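PDB 3C9H: ABC transporter, substrate binding protein from Agrobacterium tumefaciens, which probably binds a small solute in the periplasm and hands it to an ABC importer, and can bind a magnesium ion. Local coordinates for residues A95-V100 and V183-M188; P152-E157 and P254-V259; G171-Y176 and K203-A208; T175-R180 and E346-A351. All coordinates share one frame; numbering follows the deposited sequence.

Contacts 3 and 4 share Thr175 and Tyr176 of strand 173-176, their centres about 11 Å apart; Lys203 and Ala351 also touch. Contact 1 lies about 14 Å from contact 4, centre to centre, and meets it where Gly184 and Phe185 pack on Ile178. Contact 2, its centre about 20 Å from that of contact 1, joins it through Phe187 against Val259. Contacts 2 and 3, centres about 16 Å apart, reach the same sheet on one side of the chain's centre, and contact 4 adds the C-terminal helix, last in the chain. Contact 1 sets helix 96-104 against helix 183-194 close to the magnesium and citrate, probably joining the two lobes beside the cleft.

Contact 1: residues A95-V100 and V183-M188; sequences AMDLQV and VGFLFM
With chi1 at -177°, Leu186 swings CG opposite its own amide nitrogen, which carries its two methyls out from helix 183-194 to Met96 and Asp97. On the other helix Met96 keeps CG beside the backbone N (chi1 -60°), and the pair meets obliquely, Leu186 CD2 lying 3.6 Å from Met96 CG. The second methyl, Leu186 CD1, stands 4.1 Å from Asp97 OD1. A branched leucine suits this place because each methyl serves a different neighbour, while the unbranched methionine can bend at its sulfur end away from the helix it touches.

Asp97 brings its carboxylate close to Phe185: OD2 is 3.9 Å from Phe185 CD2, with the two flat groups nearly parallel although the oxygen approaches the ring obliquely. What satisfies this buried acid is Arg341, which forms a salt bridge with Asp97 OD2 and a cation-pi contact with Phe185, and so ties both segments together. Ala95, at the N-cap of its helix, has a small methyl that allows the backbones to draw near, with CB 4.2 Å from Val183 N.

The helix axes pass 9.9 Å apart at 106°. Val183 N makes a weak hydrogen bond to a bound citrate, probably from the crystallisation liquor, and its side chain is about 7 Å from that of the magnesium ligand Ser41. Two helix N-termini thus meet beside the pocket these ligands mark, consistent with the cleft between the lobes of a periplasmic binding protein. Helix 338-353 packs on Phe185 and Leu98, strand 258-268 lies against Met96 and Phe187, and helix 70-82 touches Ala95 and Leu98.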
loop_
_atom_site.group_PDB
_atom_site.type_symbol
_atom_site.label_atom_id
_atom_site.label_comp_id
_atom_site.label_asym_id
_atom_site.label_seq_id
_atom_site.Cartn_x
_atom_site.Cartn_y
_atom_site.Cartn_z
ATOM N N ALA A 95 0.234 -4.282 -3.262
ATOM C CA ALA A 95 0.173 -4.473 -4.711
ATOM C C ALA A 95 -1.016 -5.411 -5.054
ATOM O O ALA A 95 -0.868 -6.613 -5.271
ATOM C CB ALA A 95 1.499 -4.936 -5.298
ATOM N N MET A 96 -2.205 -4.812 -5.113
ATOM C CA MET A 96 -3.466 -5.543 -5.121
ATOM C C MET A 96 -3.502 -6.474 -6.323
ATOM O O MET A 96 -3.928 -7.620 -6.235
ATOM C CB MET A 96 -4.653 -4.588 -5.205
ATOM C CG MET A 96 -4.816 -3.542 -4.072
ATOM S SD MET A 96 -6.247 -2.448 -4.235
ATOM C CE MET A 96 -7.573 -3.620 -3.995
ATOM N N ASP A 97 -3.066 -5.944 -7.443
ATOM C CA ASP A 97 -3.016 -6.676 -8.688
ATOM C C ASP A 97 -2.130 -7.925 -8.643
ATOM O O ASP A 97 -2.530 -8.996 -9.121
ATOM C CB ASP A 97 -2.655 -5.732 -9.839
ATOM C CG ASP A 97 -1.296 -5.042 -9.676
ATOM O OD1 ASP A 97 -0.846 -4.774 -8.539
ATOM O OD2 ASP A 97 -0.712 -4.698 -10.726
ATOM N N LEU A 98 -0.971 -7.825 -8.004
ATOM C CA LEU A 98 -0.059 -8.957 -7.899
ATOM C C LEU A 98 -0.630 -10.018 -6.973
ATOM O O LEU A 98 -0.392 -11.204 -7.175
ATOM C CB LEU A 98 1.329 -8.506 -7.388
ATOM C CG LEU A 98 2.062 -7.533 -8.332
ATOM C CD1 LEU A 98 3.431 -7.163 -7.813
ATOM C CD2 LEU A 98 2.119 -8.091 -9.794
ATOM N N GLN A 99 -1.368 -9.587 -5.946
ATOM C CA GLN A 99 -1.998 -10.525 -5.029
ATOM C C GLN A 99 -3.144 -11.279 -5.686
ATOM O O GLN A 99 -3.295 -12.472 -5.499
ATOM C CB GLN A 99 -2.464 -9.812 -3.768
ATOM C CG GLN A 99 -1.295 -9.357 -2.886
ATOM C CD GLN A 99 -0.669 -10.506 -2.102
ATOM O OE1 GLN A 99 0.172 -11.244 -2.631
ATOM N NE2 GLN A 99 -1.062 -10.652 -0.824
ATOM N N VAL A 100 -3.949 -10.574 -6.455
ATOM C CA VAL A 100 -5.037 -11.218 -7.202
ATOM C C VAL A 100 -4.448 -12.138 -8.280
ATOM O O VAL A 100 -4.928 -13.248 -8.461
ATOM C CB VAL A 100 -6.026 -10.183 -7.777
ATOM C CG1 VAL A 100 -7.053 -10.860 -8.781
ATOM C CG2 VAL A 100 -6.773 -9.504 -6.625
ATOM N N VAL A 183 3.049 -1.048 -5.548
ATOM C CA VAL A 183 1.949 -0.120 -5.165
ATOM C C VAL A 183 2.021 1.172 -5.990
ATOM O O VAL A 183 1.001 1.704 -6.424
ATOM C CB VAL A 183 1.827 0.152 -3.644
ATOM C CG1 VAL A 183 2.909 1.114 -3.160
ATOM C CG2 VAL A 183 0.399 0.658 -3.325
ATOM N N GLY A 184 3.233 1.623 -6.273
ATOM C CA GLY A 184 3.443 2.731 -7.219
ATOM C C GLY A 184 2.830 2.444 -8.567
ATOM O O GLY A 184 2.103 3.291 -9.114
ATOM N N PHE A 185 3.124 1.264 -9.127
ATOM C CA PHE A 185 2.539 0.886 -10.387
ATOM C C PHE A 185 0.995 0.872 -10.318
ATOM O O PHE A 185 0.310 1.401 -11.194
ATOM C CB PHE A 185 3.054 -0.472 -10.891
ATOM C CG PHE A 185 2.398 -0.868 -12.173
ATOM C CD1 PHE A 185 2.885 -0.402 -13.372
ATOM C CD2 PHE A 185 1.211 -1.597 -12.166
ATOM C CE1 PHE A 185 2.215 -0.707 -14.575
ATOM C CE2 PHE A 185 0.532 -1.897 -13.349
ATOM C CZ PHE A 185 1.031 -1.439 -14.550
ATOM N N LEU A 186 0.457 0.281 -9.263
ATOM C CA LEU A 186 -0.990 0.250 -9.069
ATOM C C LEU A 186 -1.557 1.661 -9.120
ATOM O O LEU A 186 -2.516 1.910 -9.831
ATOM C CB LEU A 186 -1.346 -0.437 -7.735
ATOM C CG LEU A 186 -2.841 -0.629 -7.409
ATOM C CD1 LEU A 186 -3.460 -1.612 -8.373
ATOM C CD2 LEU A 186 -3.069 -1.092 -5.966
ATOM N N PHE A 187 -0.973 2.586 -8.361
ATOM C CA PHE A 187 -1.502 3.932 -8.307
ATOM C C PHE A 187 -1.436 4.568 -9.709
ATOM O O PHE A 187 -2.390 5.211 -10.126
ATOM C CB PHE A 187 -0.764 4.819 -7.288
ATOM C CG PHE A 187 -0.994 4.462 -5.815
ATOM C CD1 PHE A 187 -2.203 3.902 -5.358
ATOM C CD2 PHE A 187 -0.020 4.785 -4.876
ATOM C CE1 PHE A 187 -2.386 3.617 -3.995
ATOM C CE2 PHE A 187 -0.192 4.519 -3.517
ATOM C CZ PHE A 187 -1.378 3.934 -3.075
ATOM N N MET A 188 -0.318 4.415 -10.416
ATOM C CA MET A 188 -0.210 4.963 -11.785
ATOM C C MET A 188 -1.265 4.349 -12.702
ATOM O O MET A 188 -1.904 5.047 -13.491
ATOM C CB MET A 188 1.190 4.734 -12.368
ATOM C CG MET A 188 1.378 5.172 -13.858
ATOM S SD MET A 188 1.230 6.949 -14.059
ATOM C CE MET A 188 1.529 7.637 -12.401
#

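Contact 2: residues P152-E157 and P254-V259; sequences PATRAE and PKDYTV
Asp256 OD2 is gripped from several directions: Arg155 N donates to it at 2.9 Å, a water that also accepts from Ala156 N donates to it, and Arg155 NH2 adds a weak bond to Asp256 OD2 at 3.5 Å. The Arg155 N-H comes from above the carboxylate plane, 45° out of it. The other oxygen, Asp256 OD1, pairs with Arg155 NH2 in a salt bridge of 3.0 Å at the guanidinium edge. An aspartate fits because its short chain, with CG lodged between backbone N and carbonyl carbon (chi1 49°), serves main chain and side chain of one residue at once. Asp256 N, by contrast, is buried here without a partner.

The chain of Arg155, extended from CG to NE, carries the guanidinium to Tyr257, and a quarter turn at its end lays it flat on the ring, centres 3.7 Å apart and planes 10° from parallel, a cation-pi stack. NH2 also donates to Tyr257 O at 3.0 Å, and NH1 reaches Val259 N through a second water that accepts from both. Beyond the segments NE bonds to Tyr232 OH, while Tyr257 OH bonds to Asp191; together these fix the rotation of both flat groups.

Nearby the backbones join directly, Lys255 N to Ala153 O at 2.8 Å, and the lysine's aliphatic carbons pass over the Ala153 methyl. Thr154 OG1 takes Glu157 N at 3.1 Å, Asp256 takes the first helical N-H, that of Arg155, and a water takes that of Ala156: an N-capped helix start completed by an acid from the loop before strand 258-268.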
loop_
_atom_site.group_PDB
_atom_site.type_symbol
_atom_site.label_atom_id
_atom_site.label_comp_id
_atom_site.label_asym_id
_atom_site.label_seq_id
_atom_site.Cartn_x
_atom_site.Cartn_y
_atom_site.Cartn_z
ATOM N N PRO A 152 -0.346 22.678 -3.629
ATOM C CA PRO A 152 -1.332 22.271 -4.629
ATOM C C PRO A 152 -2.251 21.186 -4.074
ATOM O O PRO A 152 -1.799 20.356 -3.294
ATOM C CB PRO A 152 -0.472 21.761 -5.788
ATOM C CG PRO A 152 0.830 21.372 -5.162
ATOM C CD PRO A 152 1.031 22.304 -4.022
ATOM N N ALA A 153 -3.539 21.252 -4.426
ATOM C CA ALA A 153 -4.565 20.334 -3.929
ATOM C C ALA A 153 -5.209 19.487 -5.039
ATOM O O ALA A 153 -6.062 18.648 -4.766
ATOM C CB ALA A 153 -5.646 21.117 -3.193
ATOM N N THR A 154 -4.802 19.718 -6.278
ATOM C CA THR A 154 -5.250 18.964 -7.423
ATOM C C THR A 154 -4.046 18.757 -8.323
ATOM O O THR A 154 -3.002 19.399 -8.149
ATOM C CB THR A 154 -6.344 19.709 -8.238
ATOM O OG1 THR A 154 -5.763 20.825 -8.918
ATOM C CG2 THR A 154 -7.501 20.160 -7.363
ATOM N N ARG A 155 -4.203 17.892 -9.310
ATOM C CA ARG A 155 -3.149 17.628 -10.267
ATOM C C ARG A 155 -2.871 18.820 -11.192
ATOM O O ARG A 155 -1.733 19.083 -11.518
ATOM C CB ARG A 155 -3.473 16.345 -11.045
ATOM C CG ARG A 155 -3.111 15.119 -10.197
ATOM C CD ARG A 155 -3.891 13.908 -10.538
ATOM N NE ARG A 155 -3.653 12.840 -9.567
ATOM C CZ ARG A 155 -4.353 12.662 -8.451
ATOM N NH1 ARG A 155 -4.053 11.660 -7.653
ATOM N NH2 ARG A 155 -5.367 13.457 -8.140
ATOM N N ALA A 156 -3.920 19.526 -11.601
ATOM C CA ALA A 156 -3.761 20.795 -12.316
ATOM C C ALA A 156 -2.920 21.781 -11.518
ATOM O O ALA A 156 -1.982 22.369 -12.066
ATOM C CB ALA A 156 -5.109 21.409 -12.640
ATOM N N GLU A 157 -3.243 21.957 -10.236
ATOM C CA GLU A 157 -2.490 22.867 -9.357
ATOM C C GLU A 157 -1.051 22.425 -9.136
ATOM O O GLU A 157 -0.153 23.254 -8.964
ATOM C CB GLU A 157 -3.175 23.023 -7.988
ATOM C CG GLU A 157 -4.448 23.820 -8.038
ATOM C CD GLU A 157 -5.125 23.988 -6.680
ATOM O OE1 GLU A 157 -4.541 23.638 -5.652
ATOM O OE2 GLU A 157 -6.260 24.495 -6.645
ATOM N N PRO A 254 -5.808 14.719 -2.512
ATOM C CA PRO A 254 -6.175 15.462 -3.714
ATOM C C PRO A 254 -7.690 15.627 -3.906
ATOM O O PRO A 254 -8.459 14.656 -3.793
ATOM C CB PRO A 254 -5.570 14.618 -4.831
ATOM C CG PRO A 254 -4.436 13.934 -4.183
ATOM C CD PRO A 254 -4.913 13.597 -2.826
ATOM N N LYS A 255 -8.092 16.849 -4.236
ATOM C CA LYS A 255 -9.505 17.206 -4.314
ATOM C C LYS A 255 -10.153 16.868 -5.642
ATOM O O LYS A 255 -11.368 16.695 -5.685
ATOM C CB LYS A 255 -9.689 18.693 -4.015
ATOM C CG LYS A 255 -9.350 19.078 -2.587
ATOM C CD LYS A 255 -9.380 20.572 -2.473
ATOM C CE LYS A 255 -9.053 21.084 -1.078
ATOM N NZ LYS A 255 -9.001 22.589 -1.132
ATOM N N ASP A 256 -9.362 16.802 -6.717
ATOM C CA ASP A 256 -9.850 16.309 -8.020
ATOM C C ASP A 256 -10.238 14.807 -7.956
ATOM O O ASP A 256 -11.342 14.424 -8.318
ATOM C CB ASP A 256 -8.861 16.613 -9.164
ATOM C CG ASP A 256 -7.404 16.220 -8.851
ATOM O OD1 ASP A 256 -7.066 15.876 -7.699
ATOM O OD2 ASP A 256 -6.573 16.291 -9.779
ATOM N N TYR A 257 -9.347 13.960 -7.464
ATOM C CA TYR A 257 -9.730 12.598 -7.108
ATOM C C TYR A 257 -8.638 12.003 -6.225
ATOM O O TYR A 257 -7.481 12.439 -6.273
ATOM C CB TYR A 257 -9.943 11.717 -8.350
ATOM C CG TYR A 257 -8.686 11.479 -9.147
ATOM C CD1 TYR A 257 -7.829 10.429 -8.850
ATOM C CD2 TYR A 257 -8.355 12.310 -10.210
ATOM C CE1 TYR A 257 -6.656 10.230 -9.588
ATOM C CE2 TYR A 257 -7.222 12.110 -10.939
ATOM C CZ TYR A 257 -6.375 11.075 -10.644
ATOM O OH TYR A 257 -5.238 10.918 -11.422
ATOM N N THR A 258 -9.008 11.007 -5.431
ATOM C CA THR A 258 -8.044 10.351 -4.558
ATOM C C THR A 258 -8.141 8.844 -4.786
ATOM O O THR A 258 -9.176 8.237 -4.513
ATOM C CB THR A 258 -8.248 10.677 -3.031
ATOM O OG1 THR A 258 -8.016 12.070 -2.768
ATOM C CG2 THR A 258 -7.255 9.890 -2.172
ATOM N N VAL A 259 -7.076 8.256 -5.317
ATOM C CA VAL A 259 -7.010 6.818 -5.468
ATOM C C VAL A 259 -6.859 6.159 -4.093
ATOM O O VAL A 259 -6.125 6.661 -3.226
ATOM C CB VAL A 259 -5.878 6.393 -6.404
ATOM C CG1 VAL A 259 -5.758 4.846 -6.385
ATOM C CG2 VAL A 259 -6.146 6.921 -7.847
HETATM O O HOH W 1 -4.700 9.813 -5.447
HETATM O O HOH W 2 -6.576 18.454 -11.702
#

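Contact 3: residues G171-Y176 and K203-A208; sequences GRIATY and KAMGAA
The flat group engaged across the contact is the peptide carbonyl of Ala208, met by Gly171 N, with Gly171 N to Ala208 O 2.7 Å and the donor 23° out of the carbonyl plane. No aromatic ring stacks across this contact, which is a helix laid on a strand in an alpha/beta lobe of the periplasmic binding protein fold: helix 198-207 covers strand 173-176, and strand 211-213, following the helix, runs parallel beside that strand.

The bond joins the residue just after helix 198-207 to the loop just before strand 173-176, and it is Gly171 N that takes up Ala208 O. Glycine is at ease there because its phi is positive (69°), a value unfavourable for residues with a CB.

Within the strand, residues alternate: Ile173 and Thr175 point toward the helix and Ala174 away. Ile173 has CG1 between backbone N and carbonyl carbon (chi1 64°), and the remaining extension sends CD1 out to the helix, where it enters between Met205 and Ala208. Its chain crosses that of Met205 at about a right angle. Ala208 is small enough to let CD1 approach closely, and Met205, bent at its end, runs toward Thr175, with SD a loose 4.5 Å from Thr175 CG2. The hydroxyl of Thr175 is bonded to Tyr232 O on strand 230-235, so its methyl is left for the apolar side.

Leu162 of helix 155-164 touches both Ile173 and Ala208. The tightest apolar approach is Ile173 CD1 to Ala208 CB at 3.7 Å, with Met205 CG 4.0 Å from the same Ile173 CD1.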
loop_
_atom_site.group_PDB
_atom_site.type_symbol
_atom_site.label_atom_id
_atom_site.label_comp_id
_atom_site.label_asym_id
_atom_site.label_seq_id
_atom_site.Cartn_x
_atom_site.Cartn_y
_atom_site.Cartn_z
ATOM N N GLY A 171 14.411 19.039 -9.089
ATOM C CA GLY A 171 15.072 17.984 -8.342
ATOM C C GLY A 171 14.667 17.919 -6.880
ATOM O O GLY A 171 15.326 17.260 -6.096
ATOM N N ARG A 172 13.588 18.602 -6.506
ATOM C CA ARG A 172 13.126 18.607 -5.121
ATOM C C ARG A 172 11.660 18.169 -5.028
ATOM O O ARG A 172 10.932 18.528 -4.098
ATOM C CB ARG A 172 13.377 19.975 -4.480
ATOM C CG ARG A 172 14.876 20.250 -4.389
ATOM C CD ARG A 172 15.229 21.567 -3.768
ATOM N NE ARG A 172 14.799 21.641 -2.381
ATOM C CZ ARG A 172 14.079 22.633 -1.860
ATOM N NH1 ARG A 172 13.717 23.691 -2.581
ATOM N NH2 ARG A 172 13.733 22.574 -0.588
ATOM N N ILE A 173 11.241 17.350 -5.989
ATOM C CA ILE A 173 9.965 16.634 -5.862
ATOM C C ILE A 173 10.217 15.167 -6.090
ATOM O O ILE A 173 11.212 14.778 -6.710
ATOM C CB ILE A 173 8.872 17.150 -6.823
ATOM C CG1 ILE A 173 9.290 16.918 -8.276
ATOM C CG2 ILE A 173 8.584 18.649 -6.537
ATOM C CD1 ILE A 173 8.184 17.119 -9.251
ATOM N N ALA A 174 9.310 14.345 -5.577
ATOM C CA ALA A 174 9.513 12.902 -5.602
ATOM C C ALA A 174 8.198 12.118 -5.729
ATOM O O ALA A 174 7.131 12.592 -5.343
ATOM C CB ALA A 174 10.259 12.458 -4.356
ATOM N N THR A 175 8.317 10.912 -6.280
ATOM C CA THR A 175 7.209 9.979 -6.406
ATOM C C THR A 175 7.740 8.535 -6.447
ATOM O O THR A 175 8.961 8.288 -6.388
ATOM C CB THR A 175 6.353 10.289 -7.654
ATOM O OG1 THR A 175 5.113 9.579 -7.571
ATOM C CG2 THR A 175 7.090 9.918 -8.957
ATOM N N TYR A 176 6.816 7.576 -6.478
ATOM C CA TYR A 176 7.185 6.170 -6.576
ATOM C C TYR A 176 7.821 5.886 -7.932
ATOM O O TYR A 176 7.348 6.355 -8.956
ATOM C CB TYR A 176 5.965 5.261 -6.454
ATOM C CG TYR A 176 5.587 4.874 -5.051
ATOM C CD1 TYR A 176 4.376 5.285 -4.494
ATOM C CD2 TYR A 176 6.421 4.076 -4.288
ATOM C CE1 TYR A 176 4.012 4.883 -3.195
ATOM C CE2 TYR A 176 6.055 3.677 -3.014
ATOM C CZ TYR A 176 4.859 4.072 -2.485
ATOM O OH TYR A 176 4.525 3.655 -1.224
ATOM N N LYS A 203 4.824 14.184 -17.357
ATOM C CA LYS A 203 5.752 15.041 -18.112
ATOM C C LYS A 203 6.234 16.235 -17.279
ATOM O O LYS A 203 7.438 16.451 -17.161
ATOM C CB LYS A 203 5.114 15.507 -19.423
ATOM C CG LYS A 203 4.985 14.378 -20.455
ATOM C CD LYS A 203 4.060 14.755 -21.623
ATOM C CE LYS A 203 3.884 13.592 -22.646
ATOM N NZ LYS A 203 5.173 13.200 -23.361
ATOM N N ALA A 204 5.303 16.972 -16.668
ATOM C CA ALA A 204 5.669 18.082 -15.765
ATOM C C ALA A 204 6.645 17.642 -14.670
ATOM O O ALA A 204 7.594 18.367 -14.362
ATOM C CB ALA A 204 4.434 18.713 -15.145
ATOM N N MET A 205 6.424 16.468 -14.075
ATOM C CA MET A 205 7.301 15.987 -13.000
ATOM C C MET A 205 8.707 15.706 -13.563
ATOM O O MET A 205 9.728 16.018 -12.921
ATOM C CB MET A 205 6.727 14.735 -12.294
ATOM C CG MET A 205 5.512 14.994 -11.349
ATOM S SD MET A 205 4.947 13.584 -10.334
ATOM C CE MET A 205 4.257 12.591 -11.627
ATOM N N GLY A 206 8.760 15.108 -14.753
ATOM C CA GLY A 206 10.044 14.854 -15.416
ATOM C C GLY A 206 10.819 16.135 -15.731
ATOM O O GLY A 206 12.029 16.173 -15.559
ATOM N N ALA A 207 10.112 17.185 -16.157
ATOM C CA ALA A 207 10.704 18.518 -16.383
ATOM C C ALA A 207 11.173 19.185 -15.087
ATOM O O ALA A 207 12.180 19.908 -15.081
ATOM C CB ALA A 207 9.727 19.397 -17.090
ATOM N N ALA A 208 10.463 18.917 -13.988
ATOM C CA ALA A 208 10.901 19.326 -12.652
ATOM C C ALA A 208 12.005 18.440 -12.060
ATOM O O ALA A 208 12.396 18.617 -10.905
ATOM C CB ALA A 208 9.694 19.412 -11.696
#

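Contact 4: residues T175-R180 and E346-A351; sequences TYDIER and ERWNEA
Asp177 to Arg180 form a type I beta turn directly after strand 173-176; Ile178 points to Trp348 of the C-terminal helix, while Asp177 meets it with its CA and the end of its carboxylate. The turn is closed by Arg180 N bonding to Asp177 O, and Asp177 OD1 also accepts from Glu179 N at 3.0 Å. This second bond makes an Asx turn, for which aspartate's short carboxylate is the right length.

Ile178 does the main work. Its CG1 sits over one face of the Trp348 six-membered ring, 3.7 Å from the centroid and 16° off the normal, a CH-pi contact. The terminal methyl goes on across the indole, CD1 lying 3.5 Å from Trp348 CG, while CG2 turns toward the nitrogen-bearing side. A chi1 of -180° projects the indole from the helix out to the turn. A large flat ring is apt here because it gives the whole branched chain one broad surface. At its far end Trp348 CZ2 comes 3.6 Å from Tyr176 O, and Trp348 CH2 is 4.0 Å from Asp177 CA, both approaching obliquely.

On the solvent side Glu179, extended beyond CG, reaches Asn349. Tyr176 directs its hydroxyl elsewhere, bonding to Ser216 and to a citrate probably taken from the crystallisation liquor.

The C-terminal helix is thus laid over the turn after strand 173-176, in what is probably one alpha/beta lobe of the binding-protein fold. Trp348 is also packed by Met188 of helix 183-194, which touches Ile178 as well, and by Ile202 of helix 198-207, so helix 338-353 rests on two helices and on strand 211-213 through Val212.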
loop_
_atom_site.group_PDB
_atom_site.type_symbol
_atom_site.label_atom_id
_atom_site.label_comp_id
_atom_site.label_asym_id
_atom_site.label_seq_id
_atom_site.Cartn_x
_atom_site.Cartn_y
_atom_site.Cartn_z
ATOM N N THR A 175 8.317 10.912 -6.280
ATOM C CA THR A 175 7.209 9.979 -6.406
ATOM C C THR A 175 7.740 8.535 -6.447
ATOM O O THR A 175 8.961 8.288 -6.388
ATOM C CB THR A 175 6.353 10.289 -7.654
ATOM O OG1 THR A 175 5.113 9.579 -7.571
ATOM C CG2 THR A 175 7.090 9.918 -8.957
ATOM N N TYR A 176 6.816 7.576 -6.478
ATOM C CA TYR A 176 7.185 6.170 -6.576
ATOM C C TYR A 176 7.821 5.886 -7.932
ATOM O O TYR A 176 7.348 6.355 -8.956
ATOM C CB TYR A 176 5.965 5.261 -6.454
ATOM C CG TYR A 176 5.587 4.874 -5.051
ATOM C CD1 TYR A 176 4.376 5.285 -4.494
ATOM C CD2 TYR A 176 6.421 4.076 -4.288
ATOM C CE1 TYR A 176 4.012 4.883 -3.195
ATOM C CE2 TYR A 176 6.055 3.677 -3.014
ATOM C CZ TYR A 176 4.859 4.072 -2.485
ATOM O OH TYR A 176 4.525 3.655 -1.224
ATOM N N ASP A 177 8.892 5.122 -7.893
ATOM C CA ASP A 177 9.409 4.447 -9.054
ATOM C C ASP A 177 8.504 3.255 -9.325
ATOM O O ASP A 177 8.580 2.235 -8.641
ATOM C CB ASP A 177 10.819 3.974 -8.768
ATOM C CG ASP A 177 11.472 3.315 -9.967
ATOM O OD1 ASP A 177 10.782 2.976 -10.957
ATOM O OD2 ASP A 177 12.698 3.158 -9.911
ATOM N N ILE A 178 7.652 3.400 -10.317
ATOM C CA ILE A 178 6.660 2.387 -10.610
ATOM C C ILE A 178 7.274 1.094 -11.139
ATOM O O ILE A 178 6.625 0.051 -11.114
ATOM C CB ILE A 178 5.523 2.886 -11.504
ATOM C CG1 ILE A 178 5.943 3.014 -12.982
ATOM C CG2 ILE A 178 4.961 4.192 -10.970
ATOM C CD1 ILE A 178 4.776 3.203 -13.924
ATOM N N GLU A 179 8.521 1.157 -11.583
ATOM C CA GLU A 179 9.235 -0.040 -12.001
ATOM C C GLU A 179 9.663 -0.878 -10.820
ATOM O O GLU A 179 9.789 -2.089 -10.938
ATOM C CB GLU A 179 10.481 0.311 -12.833
ATOM C CG GLU A 179 10.156 0.707 -14.253
ATOM C CD GLU A 179 11.395 0.747 -15.141
ATOM O OE1 GLU A 179 12.477 1.119 -14.637
ATOM O OE2 GLU A 179 11.284 0.415 -16.347
ATOM N N ARG A 180 9.887 -0.246 -9.682
ATOM C CA ARG A 180 10.407 -0.934 -8.524
ATOM C C ARG A 180 9.423 -0.953 -7.358
ATOM O O ARG A 180 9.568 -1.755 -6.449
ATOM C CB ARG A 180 11.681 -0.261 -8.077
ATOM C CG ARG A 180 12.763 -0.250 -9.126
ATOM C CD ARG A 180 14.128 -0.225 -8.480
ATOM N NE ARG A 180 14.296 -1.542 -7.856
ATOM C CZ ARG A 180 14.245 -1.820 -6.547
ATOM N NH1 ARG A 180 14.096 -0.862 -5.620
ATOM N NH2 ARG A 180 14.364 -3.077 -6.171
ATOM N N GLU A 346 7.021 1.457 -19.856
ATOM C CA GLU A 346 7.900 2.097 -20.823
ATOM C C GLU A 346 7.351 3.466 -21.277
ATOM O O GLU A 346 8.120 4.388 -21.519
ATOM C CB GLU A 346 8.256 1.158 -21.996
ATOM C CG GLU A 346 7.132 0.743 -22.940
ATOM C CD GLU A 346 7.654 -0.118 -24.119
ATOM O OE1 GLU A 346 8.887 -0.080 -24.404
ATOM O OE2 GLU A 346 6.835 -0.829 -24.759
ATOM N N ARG A 347 6.038 3.604 -21.369
ATOM C CA ARG A 347 5.410 4.914 -21.588
ATOM C C ARG A 347 5.724 5.939 -20.456
ATOM O O ARG A 347 5.986 7.117 -20.700
ATOM C CB ARG A 347 3.904 4.717 -21.716
ATOM C CG ARG A 347 3.155 5.933 -22.203
ATOM C CD ARG A 347 1.735 5.585 -22.646
ATOM N NE ARG A 347 1.061 6.746 -23.239
ATOM C CZ ARG A 347 -0.258 6.921 -23.305
ATOM N NH1 ARG A 347 -1.100 6.027 -22.801
ATOM N NH2 ARG A 347 -0.738 8.018 -23.865
ATOM N N TRP A 348 5.691 5.473 -19.215
ATOM C CA TRP A 348 5.994 6.308 -18.063
ATOM C C TRP A 348 7.449 6.791 -18.095
ATOM O O TRP A 348 7.715 7.960 -17.861
ATOM C CB TRP A 348 5.665 5.502 -16.813
ATOM C CG TRP A 348 5.894 6.148 -15.503
ATOM C CD1 TRP A 348 5.026 6.966 -14.805
ATOM C CD2 TRP A 348 7.028 5.968 -14.677
ATOM N NE1 TRP A 348 5.584 7.316 -13.589
ATOM C CE2 TRP A 348 6.808 6.710 -13.487
ATOM C CE3 TRP A 348 8.218 5.251 -14.818
ATOM C CZ2 TRP A 348 7.740 6.759 -12.463
ATOM C CZ3 TRP A 348 9.130 5.302 -13.805
ATOM C CH2 TRP A 348 8.887 6.046 -12.633
ATOM N N ASN A 349 8.381 5.901 -18.421
ATOM C CA ASN A 349 9.790 6.282 -18.603
ATOM C C ASN A 349 9.960 7.256 -19.757
ATOM O O ASN A 349 10.790 8.141 -19.701
ATOM C CB ASN A 349 10.665 5.055 -18.871
ATOM C CG ASN A 349 10.883 4.215 -17.642
ATOM O OD1 ASN A 349 10.678 2.995 -17.669
ATOM N ND2 ASN A 349 11.289 4.852 -16.544
ATOM N N GLU A 350 9.161 7.067 -20.800
ATOM C CA GLU A 350 9.170 7.909 -21.996
ATOM C C GLU A 350 8.696 9.333 -21.677
ATOM O O GLU A 350 9.299 10.297 -22.139
ATOM C CB GLU A 350 8.339 7.205 -23.097
ATOM C CG GLU A 350 7.602 8.034 -24.152
ATOM C CD GLU A 350 6.709 7.138 -25.072
ATOM O OE1 GLU A 350 7.007 5.924 -25.239
ATOM O OE2 GLU A 350 5.698 7.639 -25.615
ATOM N N ALA A 351 7.657 9.460 -20.852
ATOM C CA ALA A 351 7.148 10.770 -20.409
ATOM C C ALA A 351 8.097 11.518 -19.470
ATOM O O ALA A 351 8.227 12.730 -19.568
ATOM C CB ALA A 351 5.779 10.615 -19.738
#